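Side-chain contacts in EF0056 (Enterococcus faecalis, PDB 6ORI), which is a surface protein of unknown function, built in this N-terminal region from immunoglobulin-like beta domains and probably linked to biofilm formation: residues V87-G92 against S96-V101; G124-A129 against D133-P138. One frame throughout, in Å; residues are numbered along the deposited sequence.

Contact 1 of 2, residues V87-G92 against S96-V101; sequences VDPKKG and SRRTFV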
ATOM      1  N   VAL A  87     -10.434  17.458  -1.461  1.00  4.55           N
ATOM      2  CA  VAL A  87     -10.556  16.483  -2.543  1.00  4.97           C
ATOM      3  C   VAL A  87     -11.984  16.528  -3.050  1.00  6.14           C
ATOM      4  O   VAL A  87     -12.884  16.872  -2.294  1.00  5.69           O
ATOM      5  CB  VAL A  87     -10.176  15.062  -2.056  1.00  4.32           C
ATOM      6  CG1 VAL A  87     -11.197  14.515  -1.068  1.00  8.15           C
ATOM      7  CG2 VAL A  87     -10.031  14.109  -3.215  1.00  5.20           C
ATOM      8  N   ASP A  88     -12.202  16.181  -4.315  1.00  5.88           N
ATOM      9  CA  ASP A  88     -13.548  16.102  -4.847  1.00  5.34           C
ATOM     10  C   ASP A  88     -14.123  14.723  -4.543  1.00  5.42           C
ATOM     11  O   ASP A  88     -13.396  13.741  -4.550  1.00  5.97           O
ATOM     12  CB  ASP A  88     -13.557  16.323  -6.351  1.00  6.69           C
ATOM     13  CG  ASP A  88     -13.248  17.738  -6.762  1.00  8.44           C
ATOM     14  OD1 ASP A  88     -13.315  18.661  -5.918  1.00  9.74           O
ATOM     15  OD2 ASP A  88     -12.966  17.926  -7.970  1.00 13.22           O
ATOM     16  N   PRO A  89     -15.439  14.626  -4.335  1.00  4.85           N
ATOM     17  CA  PRO A  89     -16.081  13.320  -4.228  1.00  5.13           C
ATOM     18  C   PRO A  89     -16.132  12.641  -5.584  1.00  7.28           C
ATOM     19  O   PRO A  89     -15.908  13.267  -6.615  1.00  7.89           O
ATOM     20  CB  PRO A  89     -17.486  13.657  -3.753  1.00  8.55           C
ATOM     21  CG  PRO A  89     -17.719  15.033  -4.235  1.00  9.22           C
ATOM     22  CD  PRO A  89     -16.404  15.722  -4.180  1.00  6.65           C
ATOM     23  N   LYS A  90     -16.419  11.351  -5.573  1.00  6.97           N
ATOM     24  CA  LYS A  90     -16.644  10.636  -6.811  1.00  6.91           C
ATOM     25  C   LYS A  90     -17.710  11.351  -7.630  1.00  9.61           C
ATOM     26  O   LYS A  90     -18.742  11.759  -7.087  1.00  9.98           O
ATOM     27  CB  LYS A  90     -17.080   9.216  -6.491  1.00  9.08           C
ATOM     28  CG  LYS A  90     -17.114   8.278  -7.702  1.00 11.30           C
ATOM     29  CD  LYS A  90     -18.530   7.862  -8.031  1.00 11.80           C
ATOM     30  CE  LYS A  90     -18.569   7.071  -9.307  1.00 12.83           C
ATOM     31  NZ  LYS A  90     -19.919   7.058  -9.869  1.00 16.60           N
ATOM     32  N   LYS A  91     -17.437  11.498  -8.924  1.00  9.32           N
ATOM     33  CA  LYS A  91     -18.312  12.240  -9.833  1.00 12.00           C
ATOM     34  C   LYS A  91     -19.733  11.672  -9.880  1.00 11.35           C
ATOM     35  O   LYS A  91     -19.934  10.461  -9.771  1.00 15.03           O
ATOM     36  CB  LYS A  91     -17.707  12.224 -11.237  1.00 19.53           C
ATOM     37  N   GLY A  92     -20.735  12.536 -10.009  1.00 15.75           N
ATOM     38  CA  GLY A  92     -22.093  12.028 -10.051  1.00 33.43           C
ATOM     39  C   GLY A  92     -23.224  13.032 -10.090  1.00 40.69           C
ATOM     40  O   GLY A  92     -23.730  13.367 -11.161  1.00 54.28           O
ATOM     41  N   SER A  96     -20.353  18.633  -3.815  1.00 16.92           N
ATOM     42  CA  SER A  96     -19.322  19.663  -3.752  1.00 12.87           C
ATOM     43  C   SER A  96     -17.973  19.128  -3.232  1.00  8.88           C
ATOM     44  O   SER A  96     -17.888  18.061  -2.613  1.00  9.92           O
ATOM     45  CB  SER A  96     -19.808  20.831  -2.892  1.00 20.50           C
ATOM     46  OG  SER A  96     -20.194  20.402  -1.604  1.00 23.90           O
ATOM     47  N   ARG A  97     -16.934  19.916  -3.463  1.00  7.89           N
ATOM     48  CA  ARG A  97     -15.577  19.596  -2.995  1.00  7.27           C
ATOM     49  C   ARG A  97     -15.573  19.427  -1.483  1.00  5.15           C
ATOM     50  O   ARG A  97     -16.237  20.148  -0.749  1.00  7.65           O
ATOM     51  CB  ARG A  97     -14.634  20.707  -3.419  1.00  9.12           C
ATOM     52  CG  ARG A  97     -13.190  20.460  -3.183  1.00  8.16           C
ATOM     53  CD  ARG A  97     -12.371  21.409  -4.040  1.00  6.29           C
ATOM     54  NE  ARG A  97     -10.954  21.296  -3.793  1.00  5.65           N
ATOM     55  CZ  ARG A  97     -10.167  20.381  -4.346  1.00  5.38           C
ATOM     56  NH1 ARG A  97     -10.662  19.471  -5.170  1.00  7.61           N
ATOM     57  NH2 ARG A  97      -8.899  20.365  -4.061  1.00  6.03           N
ATOM     58  N   ARG A  98     -14.829  18.428  -1.020  1.00  4.80           N
ATOM     59  CA  ARG A  98     -14.755  18.109   0.403  1.00  4.70           C
ATOM     60  C   ARG A  98     -13.456  18.582   1.021  1.00  5.19           C
ATOM     61  O   ARG A  98     -12.427  18.657   0.361  1.00  7.46           O
ATOM     62  CB  ARG A  98     -14.853  16.610   0.648  1.00  5.45           C
ATOM     63  CG  ARG A  98     -16.003  15.924  -0.037  1.00  7.57           C
ATOM     64  CD  ARG A  98     -17.346  16.499   0.296  1.00  7.56           C
ATOM     65  NE  ARG A  98     -18.378  15.562  -0.158  1.00  8.14           N
ATOM     66  CZ  ARG A  98     -19.632  15.868  -0.463  1.00  9.01           C
ATOM     67  NH1 ARG A  98     -20.062  17.118  -0.374  1.00 12.46           N
ATOM     68  NH2 ARG A  98     -20.466  14.913  -0.847  1.00  8.80           N
ATOM     69  N   THR A  99     -13.526  18.886   2.321  1.00  4.95           N
ATOM     70  CA  THR A  99     -12.363  19.223   3.125  1.00  5.40           C
ATOM     71  C   THR A  99     -12.043  18.070   4.046  1.00  8.25           C
ATOM     72  O   THR A  99     -12.935  17.480   4.649  1.00  9.65           O
ATOM     73  CB  THR A  99     -12.633  20.504   3.921  1.00  7.17           C
ATOM     74  OG1 THR A  99     -12.749  21.589   2.992  1.00  8.61           O
ATOM     75  CG2 THR A  99     -11.479  20.826   4.866  1.00 10.27           C
ATOM     76  N   PHE A 100     -10.776  17.703   4.117  1.00  6.80           N
ATOM     77  CA  PHE A 100     -10.301  16.750   5.119  1.00  6.51           C
ATOM     78  C   PHE A 100     -10.100  17.567   6.407  1.00  8.55           C
ATOM     79  O   PHE A 100      -9.342  18.530   6.395  1.00 10.74           O
ATOM     80  CB  PHE A 100      -8.962  16.168   4.676  1.00  7.07           C
ATOM     81  CG  PHE A 100      -9.013  14.833   4.015  1.00  7.31           C
ATOM     82  CD1 PHE A 100      -8.960  13.696   4.785  1.00  8.04           C
ATOM     83  CD2 PHE A 100      -9.024  14.689   2.631  1.00 14.34           C
ATOM     84  CE1 PHE A 100      -8.947  12.425   4.218  1.00 12.82           C
ATOM     85  CE2 PHE A 100      -9.008  13.400   2.066  1.00  9.52           C
ATOM     86  CZ  PHE A 100      -8.978  12.295   2.867  1.00 11.90           C
ATOM     87  N   VAL A 101     -10.769  17.222   7.489  1.00  5.29           N
ATOM     88  CA  VAL A 101     -10.730  17.993   8.733  1.00  5.81           C
ATOM     89  C   VAL A 101      -9.634  17.476   9.625  1.00  5.48           C
ATOM     90  O   VAL A 101      -9.541  16.268   9.857  1.00  4.18           O
ATOM     91  CB  VAL A 101     -12.097  17.881   9.453  1.00  6.54           C
ATOM     92  CG1 VAL A 101     -12.057  18.486  10.851  1.00 10.00           C
ATOM     93  CG2 VAL A 101     -13.177  18.524   8.616  1.00  8.90           C
TER
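Arg97 lays its guanidinium across the backbone of Val87, with Val87 N 4.1 Å above the centre of the plane, while its aliphatic chain runs past Asp88 OD1 and NH1 turns back to meet that oxygen. With CG anti to the backbone N (chi1 -172°) and the chain extended as far as NE, the side chain runs alongside the end of strand 82-87. Its NH1 donates to Asp88 OD1 at 2.9 Å, a salt bridge in which Asp88 OD1 lies close to the guanidinium plane, while NH1 comes from above the carboxylate plane. The two flat groups stand nearly perpendicular, 85° apart, and one oxygen of Asp88 makes the bridge. Both partners have further bonds: Arg97 NE to Gln86 OE1, NH1 also to Asn139 O, and Asp88 OD2 from Asn139 ND2.

Underneath, strands 82-87 and 98-104 of the antiparallel sheet finish their pairing, at the loop end of a beta hairpin with a long connection. Val87 and Arg98 form an antiparallel hydrogen-bonded pair, Val87 N to Arg98 O at 3.0 Å and Arg98 N to Val87 O at 2.8 Å, and beyond it the chain leaves the strand for the connecting loop.

Two residues past Val87, Pro89 turns its ring toward the other segment. Its CD sits 3.2 Å from Ser96 O, and CG lies over one face of the Arg98 guanidinium, offset toward the rim, while Arg98 NE bonds Gly124 O. On the core side, Val87 CG1 approaches the Phe100 ring obliquely, 4.0 Å from CE2, where Ile85, Trp114 and Val116 also pack against that ring.

Contact 2 of 2, residues G124-A129 against D133-P138; sequences GLFAGA and DTQTAP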
ATOM      1  N   GLY A 124     -19.284  12.911   2.146  1.00  7.11           N
ATOM      2  CA  GLY A 124     -18.105  12.080   1.996  1.00  5.87           C
ATOM      3  C   GLY A 124     -17.708  11.890   0.544  1.00  5.28           C
ATOM      4  O   GLY A 124     -18.007  12.715  -0.330  1.00  5.96           O
ATOM      5  N   LEU A 125     -16.984  10.806   0.261  1.00  4.20           N
ATOM      6  CA  LEU A 125     -16.344  10.629  -1.042  1.00  6.57           C
ATOM      7  C   LEU A 125     -17.009   9.678  -2.025  1.00  5.57           C
ATOM      8  O   LEU A 125     -17.019   9.947  -3.211  1.00  6.90           O
ATOM      9  CB  LEU A 125     -14.902  10.149  -0.866  1.00  6.24           C
ATOM     10  CG  LEU A 125     -14.019  11.020   0.030  1.00  5.62           C
ATOM     11  CD1 LEU A 125     -12.577  10.555  -0.024  1.00  5.54           C
ATOM     12  CD2 LEU A 125     -14.093  12.488  -0.319  1.00  7.76           C
ATOM     13  N   PHE A 126     -17.495   8.539  -1.542  1.00  4.27           N
ATOM     14  CA  PHE A 126     -17.812   7.396  -2.406  1.00  6.04           C
ATOM     15  C   PHE A 126     -19.288   7.013  -2.359  1.00  4.31           C
ATOM     16  O   PHE A 126     -19.938   7.005  -1.306  1.00  6.46           O
ATOM     17  CB  PHE A 126     -16.943   6.195  -1.998  1.00  4.34           C
ATOM     18  CG  PHE A 126     -15.460   6.457  -2.114  1.00  4.53           C
ATOM     19  CD1 PHE A 126     -14.925   6.909  -3.312  1.00  4.61           C
ATOM     20  CD2 PHE A 126     -14.603   6.291  -1.034  1.00  4.39           C
ATOM     21  CE1 PHE A 126     -13.591   7.175  -3.429  1.00  5.18           C
ATOM     22  CE2 PHE A 126     -13.243   6.552  -1.172  1.00  3.84           C
ATOM     23  CZ  PHE A 126     -12.763   6.992  -2.369  1.00  4.48           C
ATOM     24  N   ALA A 127     -19.827   6.689  -3.522  1.00  5.67           N
ATOM     25  CA  ALA A 127     -21.243   6.365  -3.637  1.00  5.10           C
ATOM     26  C   ALA A 127     -21.538   5.074  -2.878  1.00  6.76           C
ATOM     27  O   ALA A 127     -20.995   4.007  -3.189  1.00  6.44           O
ATOM     28  CB  ALA A 127     -21.639   6.256  -5.094  1.00  6.47           C
ATOM     29  N   GLY A 128     -22.396   5.160  -1.864  1.00  5.67           N
ATOM     30  CA  GLY A 128     -22.680   4.018  -1.018  1.00  6.97           C
ATOM     31  C   GLY A 128     -23.335   2.858  -1.748  1.00  7.63           C
ATOM     32  O   GLY A 128     -23.093   1.706  -1.424  1.00  6.52           O
ATOM     33  N   ALA A 129     -24.176   3.160  -2.722  1.00  6.58           N
ATOM     34  CA  ALA A 129     -24.940   2.131  -3.395  1.00  7.78           C
ATOM     35  C   ALA A 129     -24.168   1.462  -4.522  1.00  8.74           C
ATOM     36  O   ALA A 129     -24.642   0.468  -5.082  1.00 12.50           O
ATOM     37  CB  ALA A 129     -26.250   2.715  -3.928  1.00 10.08           C
ATOM     38  N   ASP A 133     -16.975  -1.177  -9.938  1.00  6.94           N
ATOM     39  CA  ASP A 133     -15.615  -0.754 -10.247  1.00  6.85           C
ATOM     40  C   ASP A 133     -15.072   0.197  -9.197  1.00  5.82           C
ATOM     41  O   ASP A 133     -15.813   1.026  -8.668  1.00  6.15           O
ATOM     42  CB  ASP A 133     -15.574  -0.038 -11.602  1.00  8.42           C
ATOM     43  CG  ASP A 133     -16.035  -0.915 -12.732  1.00 13.34           C
ATOM     44  OD1 ASP A 133     -15.927  -2.153 -12.592  1.00 13.30           O
ATOM     45  OD2 ASP A 133     -16.470  -0.341 -13.754  1.00 20.70           O
ATOM     46  N   THR A 134     -13.778   0.137  -8.945  1.00  5.68           N
ATOM     47  CA  THR A 134     -13.135   1.058  -8.033  1.00  3.90           C
ATOM     48  C   THR A 134     -13.576   2.494  -8.264  1.00  5.43           C
ATOM     49  O   THR A 134     -13.591   2.954  -9.403  1.00  5.26           O
ATOM     50  CB  THR A 134     -11.623   0.971  -8.202  1.00  5.75           C
ATOM     51  OG1 THR A 134     -11.206  -0.385  -8.021  1.00  6.21           O
ATOM     52  CG2 THR A 134     -10.903   1.871  -7.200  1.00  5.03           C
ATOM     53  N   GLN A 135     -13.889   3.189  -7.169  1.00  3.86           N
ATOM     54  CA  GLN A 135     -14.276   4.594  -7.199  1.00  4.56           C
ATOM     55  C   GLN A 135     -13.076   5.496  -7.000  1.00  3.41           C
ATOM     56  O   GLN A 135     -12.162   5.172  -6.267  1.00  5.57           O
ATOM     57  CB  GLN A 135     -15.337   4.878  -6.124  1.00  4.67           C
ATOM     58  CG  GLN A 135     -16.573   3.995  -6.222  1.00  5.75           C
ATOM     59  CD  GLN A 135     -17.699   4.518  -5.394  1.00  6.62           C
ATOM     60  OE1 GLN A 135     -17.933   5.716  -5.354  1.00  6.37           O
ATOM     61  NE2 GLN A 135     -18.404   3.628  -4.738  1.00  7.87           N
ATOM     62  N   THR A 136     -13.104   6.664  -7.648  1.00  5.21           N
ATOM     63  CA  THR A 136     -12.056   7.680  -7.509  1.00  5.84           C
ATOM     64  C   THR A 136     -12.626   8.975  -6.977  1.00  6.17           C
ATOM     65  O   THR A 136     -13.640   9.479  -7.488  1.00  5.93           O
ATOM     66  CB  THR A 136     -11.373   7.959  -8.849  1.00  5.75           C
ATOM     67  OG1 THR A 136     -10.767   6.747  -9.305  1.00  8.50           O
ATOM     68  CG2 THR A 136     -10.305   9.055  -8.735  1.00  7.31           C
ATOM     69  N   ALA A 137     -11.945   9.497  -5.962  1.00  4.59           N
ATOM     70  CA  ALA A 137     -12.158  10.850  -5.464  1.00  5.98           C
ATOM     71  C   ALA A 137     -11.012  11.651  -6.047  1.00  3.80           C
ATOM     72  O   ALA A 137      -9.876  11.505  -5.589  1.00  4.94           O
ATOM     73  CB  ALA A 137     -12.123  10.876  -3.940  1.00  5.88           C
ATOM     74  N   PRO A 138     -11.279  12.456  -7.096  1.00  4.23           N
ATOM     75  CA  PRO A 138     -10.212  13.132  -7.837  1.00  4.70           C
ATOM     76  C   PRO A 138      -9.815  14.502  -7.274  1.00  5.51           C
ATOM     77  O   PRO A 138     -10.484  15.039  -6.380  1.00  5.23           O
ATOM     78  CB  PRO A 138     -10.842  13.283  -9.216  1.00  8.34           C
ATOM     79  CG  PRO A 138     -12.266  13.567  -8.914  1.00  8.50           C
ATOM     80  CD  PRO A 138     -12.585  12.676  -7.740  1.00  6.70           C
TER
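Gln135 OE1 accepts the backbone N-H of Ala127 at 2.8 Å, in the amide's carbonyl plane and on a lone pair, and the same amide gives its own N-H back: Gln135 NE2 reaches Ala127 O at 3.0 Å with an N-H...O angle of 163°. One side chain thus satisfies both polar backbone atoms of a single residue, much as a neighbouring strand would, and the paired bonds fix which way round the amide sits. The chain beyond CG is extended (chi2 -166°), which carries the amide from the first residue of strand 135-144 across to the loop.

Residues 124-129 belong to the loop that joins strands 113-117 and 135-144 of the same antiparallel sheet, and they lie along the latter without a backbone hydrogen bond between the two segments. Phe126 packs against the strand. Its side chain runs past that of Gln135 in the opposite direction, with CD1 3.5 Å from Gln135 CB and the ring turned 78° from the amide. The ring's edge faces the strand backbone, CE1 lying 3.8 Å from Ala137 N, while Leu125 CB sits over the centre of one face. Ala137 CB meets both Phe126 CE1 and Leu125 CD1 at 4.0 Å. Tyr118 also meets the Phe126 ring edge-to-face, and Val55 of strand 50-59 packs on it.

The two contacts follow one another along the chain, contact 1 closing before contact 2 opens, and their centres lie 10 Å apart at one end of the first domain. Both belong to the same antiparallel sheet: strand 82-87 pairs with 98-104 on one flank and with 135-144 on the other, so it stands between them. They also touch directly. Besides the bond of Arg98 to Gly124, the loop 124-129 is fastened to contact 1 by a probable hydrogen bond from Lys90 N to Leu125 O, 2.8 Å. Two connecting loops are thereby tied to each other as well as to the strands, at the end of the domain away from the calcium site.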